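YcgJ protein (Bacillus subtilis, PDB 1XXL) probably acts as a methyltransferase that uses S-adenosylmethionine as its methyl donor, though its substrate is not known. Local coordinates at residues Phe136-Leu140 against His200-Ala204. Residues are numbered along the deposited sequence; the frame is centred on the assembly and turned at random.
Sequences FVNHL and HLNHA
An aromatic cluster of Phe-136, His-139 and His-200 joins helix 131-144 to the C-terminal end of helix 191-202. The imidazole of His-200, carried out toward the other helix with CG anti to its backbone N (chi1 -169°), lies between Phe-136 and His-139. On one face it makes an offset stack with Phe-136, which offers a flat apolar face, centroids 4.1 Å apart and planes at 18°; on the opposite face His-139 presents its edge, its CD2 lying 3.5 Å from CE1 of His-200, in an edge-to-face pair. Histidine suits this place because it is flat enough to stack yet still carries an N-H: NE2 of His-200 donates to O of Phe-136 at 2.8 Å, nearly straight (169°) and close to the imidazole plane. That carbonyl also accepts the helical bond from Leu-140 N, the two donors arriving from opposite faces of its plane, so the helix bond is kept. Together, stack and hydrogen bond should restrict rotation of the imidazole. Beside the cluster, small Ala-204 brings CB to 3.7 Å from CE2 of Phe-136, and CD2 of Leu-201 meets CD1 of Leu-140 at 4.1 Å. The branched, apolar leucines suit this buried flank against Trp-183 and Tyr-180 of helix 180-187. Far from the S-adenosylmethionine site, this is interhelical packing in which a histidine both stacks and hydrogen-bonds to a neighbouring helix, with Ala-204 just beyond the helix end.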
loop_
_atom_site.group_PDB
_atom_site.type_symbol
_atom_site.label_atom_id
_atom_site.label_comp_id
_atom_site.label_asym_id
_atom_site.label_seq_id
_atom_site.Cartn_x
_atom_site.Cartn_y
_atom_site.Cartn_z
ATOM N N PHE A 136 -9.683 -6.011 -14.720
ATOM C CA PHE A 136 -9.638 -4.712 -15.405
ATOM C C PHE A 136 -8.661 -3.762 -14.719
ATOM O O PHE A 136 -7.790 -3.163 -15.355
ATOM C CB PHE A 136 -11.030 -4.079 -15.436
ATOM C CG PHE A 136 -11.055 -2.735 -16.077
ATOM C CD1 PHE A 136 -10.884 -1.577 -15.318
ATOM C CD2 PHE A 136 -11.241 -2.614 -17.446
ATOM C CE1 PHE A 136 -10.895 -0.336 -15.928
ATOM C CE2 PHE A 136 -11.260 -1.379 -18.041
ATOM C CZ PHE A 136 -11.082 -0.247 -17.287
ATOM N N VAL A 137 -8.810 -3.650 -13.406
ATOM C CA VAL A 137 -8.002 -2.737 -12.637
ATOM C C VAL A 137 -6.568 -3.223 -12.485
ATOM O O VAL A 137 -5.653 -2.411 -12.507
ATOM C CB VAL A 137 -8.653 -2.368 -11.281
ATOM C CG1 VAL A 137 -8.665 -3.537 -10.285
ATOM C CG2 VAL A 137 -7.956 -1.121 -10.690
ATOM N N ASN A 138 -6.363 -4.534 -12.348
ATOM C CA ASN A 138 -4.998 -5.056 -12.292
ATOM C C ASN A 138 -4.229 -4.853 -13.593
ATOM O O ASN A 138 -3.028 -4.486 -13.573
ATOM C CB ASN A 138 -4.969 -6.528 -11.869
ATOM C CG ASN A 138 -4.906 -6.685 -10.364
ATOM O OD1 ASN A 138 -3.867 -6.433 -9.773
ATOM N ND2 ASN A 138 -6.019 -7.072 -9.740
ATOM N N HIS A 139 -4.911 -5.089 -14.707
ATOM C CA HIS A 139 -4.349 -4.829 -16.028
ATOM C C HIS A 139 -4.039 -3.324 -16.184
ATOM O O HIS A 139 -2.956 -2.965 -16.651
ATOM C CB HIS A 139 -5.304 -5.314 -17.140
ATOM C CG HIS A 139 -4.710 -5.259 -18.513
ATOM N ND1 HIS A 139 -3.581 -5.970 -18.865
ATOM C CD2 HIS A 139 -5.076 -4.569 -19.620
ATOM C CE1 HIS A 139 -3.278 -5.723 -20.131
ATOM N NE2 HIS A 139 -4.163 -4.863 -20.608
ATOM N N LEU A 140 -4.973 -2.453 -15.795
ATOM C CA LEU A 140 -4.750 -1.001 -15.920
ATOM C C LEU A 140 -3.481 -0.592 -15.193
ATOM O O LEU A 140 -2.630 0.099 -15.746
ATOM C CB LEU A 140 -5.926 -0.209 -15.387
ATOM C CG LEU A 140 -5.817 1.323 -15.342
ATOM C CD1 LEU A 140 -5.680 1.925 -16.736
ATOM C CD2 LEU A 140 -7.033 1.869 -14.660
ATOM N N HIS A 200 -7.828 0.505 -23.228
ATOM C CA HIS A 200 -8.384 -0.218 -22.077
ATOM C C HIS A 200 -9.507 0.576 -21.418
ATOM O O HIS A 200 -10.580 0.046 -21.154
ATOM C CB HIS A 200 -7.252 -0.485 -21.073
ATOM C CG HIS A 200 -7.606 -1.432 -19.975
ATOM N ND1 HIS A 200 -8.064 -2.713 -20.208
ATOM C CD2 HIS A 200 -7.534 -1.293 -18.629
ATOM C CE1 HIS A 200 -8.272 -3.317 -19.051
ATOM N NE2 HIS A 200 -7.952 -2.479 -18.074
ATOM N N LEU A 201 -9.250 1.859 -21.171
ATOM C CA LEU A 201 -10.240 2.760 -20.550
ATOM C C LEU A 201 -11.428 3.037 -21.466
ATOM O O LEU A 201 -12.565 3.058 -21.020
ATOM C CB LEU A 201 -9.569 4.083 -20.115
ATOM C CG LEU A 201 -8.582 3.985 -18.930
ATOM C CD1 LEU A 201 -7.697 5.250 -18.762
ATOM C CD2 LEU A 201 -9.307 3.674 -17.628
ATOM N N ASN A 202 -11.159 3.246 -22.752
ATOM C CA ASN A 202 -12.211 3.530 -23.726
ATOM C C ASN A 202 -13.110 2.353 -24.020
ATOM O O ASN A 202 -14.257 2.547 -24.388
ATOM C CB ASN A 202 -11.598 4.031 -25.047
ATOM C CG ASN A 202 -11.374 5.516 -25.031
ATOM O OD1 ASN A 202 -10.296 5.993 -24.669
ATOM N ND2 ASN A 202 -12.416 6.267 -25.368
ATOM N N HIS A 203 -12.589 1.135 -23.879
ATOM C CA HIS A 203 -13.378 -0.070 -24.112
ATOM C C HIS A 203 -13.908 -0.716 -22.823
ATOM O O HIS A 203 -14.423 -1.823 -22.849
ATOM C CB HIS A 203 -12.533 -1.069 -24.913
ATOM C CG HIS A 203 -12.259 -0.625 -26.314
ATOM N ND1 HIS A 203 -11.542 0.515 -26.609
ATOM C CD2 HIS A 203 -12.613 -1.164 -27.504
ATOM C CE1 HIS A 203 -11.476 0.665 -27.922
ATOM N NE2 HIS A 203 -12.113 -0.343 -28.486
ATOM N N ALA A 204 -13.796 -0.023 -21.696
ATOM C CA ALA A 204 -14.369 -0.500 -20.427
ATOM C C ALA A 204 -15.880 -0.845 -20.513
ATOM O O ALA A 204 -16.655 -0.109 -21.110
ATOM C CB ALA A 204 -14.125 0.559 -19.325
#